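Side-chain contact in regulator of polyketide synthase expression (Bifidobacterium adolescentis, PDB 3ONQ), which is of unknown function but probably acts as a transcriptional regulator, with a PucR-type helix-turn-helix domain near its C-terminus that would bind DNA: residues B[65-70]-B[93-98]. Residues are numbered along the deposited sequence; the frame is centred on the assembly and turned at random.
Sequences ASLAST and TFLLAL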
# COMPACT_ATOMS: atom_id res chain seq x y z
N ALA B 65 9.28 -24.70 -29.35
CA ALA B 65 8.56 -25.10 -30.55
C ALA B 65 7.18 -24.46 -30.59
O ALA B 65 6.79 -23.89 -31.62
CB ALA B 65 8.43 -26.63 -30.61
N SER B 66 6.45 -24.53 -29.49
CA SER B 66 5.12 -23.94 -29.44
C SER B 66 4.67 -23.63 -28.02
O SER B 66 5.26 -24.09 -27.04
CB SER B 66 4.11 -24.86 -30.10
OG SER B 66 3.96 -26.05 -29.35
N LEU B 67 3.59 -22.85 -27.91
CA LEU B 67 3.02 -22.48 -26.62
C LEU B 67 2.41 -23.69 -25.91
O LEU B 67 2.64 -23.90 -24.72
CB LEU B 67 1.99 -21.36 -26.77
CG LEU B 67 2.58 -20.00 -27.19
CD1 LEU B 67 1.51 -19.03 -27.68
CD2 LEU B 67 3.39 -19.38 -26.06
N ALA B 68 1.64 -24.48 -26.65
CA ALA B 68 1.03 -25.67 -26.08
C ALA B 68 2.10 -26.67 -25.63
O ALA B 68 1.96 -27.32 -24.60
CB ALA B 68 0.09 -26.32 -27.09
N SER B 69 3.16 -26.80 -26.41
CA SER B 69 4.20 -27.77 -26.11
C SER B 69 4.97 -27.37 -24.85
O SER B 69 5.21 -28.18 -23.96
CB SER B 69 5.16 -27.92 -27.28
OG SER B 69 6.22 -28.80 -26.95
N THR B 70 5.34 -26.10 -24.78
CA THR B 70 6.05 -25.60 -23.63
C THR B 70 5.20 -25.71 -22.36
O THR B 70 5.69 -26.10 -21.30
CB THR B 70 6.55 -24.17 -23.84
OG1 THR B 70 7.60 -24.18 -24.82
CG2 THR B 70 7.10 -23.59 -22.54
N THR B 93 5.45 -12.47 -27.53
CA THR B 93 6.03 -13.74 -27.92
C THR B 93 6.46 -14.60 -26.71
O THR B 93 6.85 -15.75 -26.87
CB THR B 93 7.29 -13.51 -28.74
OG1 THR B 93 8.19 -12.71 -27.97
CG2 THR B 93 6.96 -12.78 -30.03
N PHE B 94 6.39 -14.02 -25.51
CA PHE B 94 6.90 -14.71 -24.31
C PHE B 94 5.85 -15.60 -23.64
O PHE B 94 4.67 -15.26 -23.61
CB PHE B 94 7.39 -13.70 -23.28
CG PHE B 94 8.40 -12.74 -23.81
CD1 PHE B 94 9.56 -13.19 -24.40
CD2 PHE B 94 8.19 -11.37 -23.69
CE1 PHE B 94 10.49 -12.30 -24.89
CE2 PHE B 94 9.12 -10.48 -24.18
CZ PHE B 94 10.26 -10.94 -24.78
N LEU B 95 6.29 -16.73 -23.09
CA LEU B 95 5.48 -17.52 -22.17
C LEU B 95 6.05 -17.32 -20.77
O LEU B 95 7.26 -17.46 -20.57
CB LEU B 95 5.52 -19.00 -22.55
CG LEU B 95 4.69 -19.97 -21.70
CD1 LEU B 95 4.18 -21.11 -22.54
CD2 LEU B 95 5.50 -20.50 -20.50
N LEU B 96 5.20 -16.96 -19.82
CA LEU B 96 5.62 -16.78 -18.43
C LEU B 96 4.91 -17.82 -17.57
O LEU B 96 3.73 -18.07 -17.76
CB LEU B 96 5.30 -15.38 -17.91
CG LEU B 96 6.24 -14.22 -18.23
CD1 LEU B 96 6.51 -14.14 -19.71
CD2 LEU B 96 5.68 -12.90 -17.71
N ALA B 97 5.65 -18.41 -16.64
CA ALA B 97 5.11 -19.41 -15.74
C ALA B 97 5.45 -19.04 -14.31
O ALA B 97 6.62 -18.82 -13.98
CB ALA B 97 5.68 -20.78 -16.07
N LEU B 98 4.42 -18.98 -13.48
CA LEU B 98 4.56 -18.72 -12.07
C LEU B 98 4.35 -20.03 -11.32
O LEU B 98 3.24 -20.56 -11.31
CB LEU B 98 3.51 -17.71 -11.62
CG LEU B 98 3.49 -17.40 -10.13
CD1 LEU B 98 4.63 -16.45 -9.78
CD2 LEU B 98 2.14 -16.80 -9.75
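Leu67 and Thr70, in the first turn of helix 67-80, lie against Leu95, near the start of strand 94-100. The backbones approach most closely at Leu67 and Leu95, whose CA atoms are 7.1 Å apart. Ser66 is the N-cap of the helix. Ser66 OG accepts a hydrogen bond from Ser69 N at 3.1 Å, with an N-H...O angle of 146°. In the same turn, Thr70 N donates to Ser66 O.

Across the contact the meeting is apolar. Leu95 has its CG extended away from the backbone N (chi1 -179°), and its CB points at the helix, which brings both methyls up to the first turn. Leu95 CD1 sits between the two helix residues. Leu95 CD1 is 3.8 Å from Thr70 CG2. Leu95 CD1 is also 4.0 Å from Leu67 CD2. It touches the backbone at Leu67 O as well. The other methyl, Leu95 CD2, meets Thr70 CG2 at 4.0 Å. The Leu67 and Leu95 side chains run past each other, pointing opposite ways, and Leu67 CD2 also touches Leu95 CB.

The contact packs a helix on one face of the mixed beta-sheet in the alpha-beta-alpha sandwich. Leu96 and Leu98 of the same strand reach helix 132-149, which covers the other face. Ile74, one turn after Thr70, continues the packing on Leu95 and reaches Ala97.

Thr70 is two-sided. Its CG2 methyl, anti to the backbone N, faces Leu95, while OG1 of this buried residue is hydrogen-bonded to Ala117 O. Leu67 is more exposed and also touches Thr90 on the neighbouring strand 86-91, outermost in this chain's sheet.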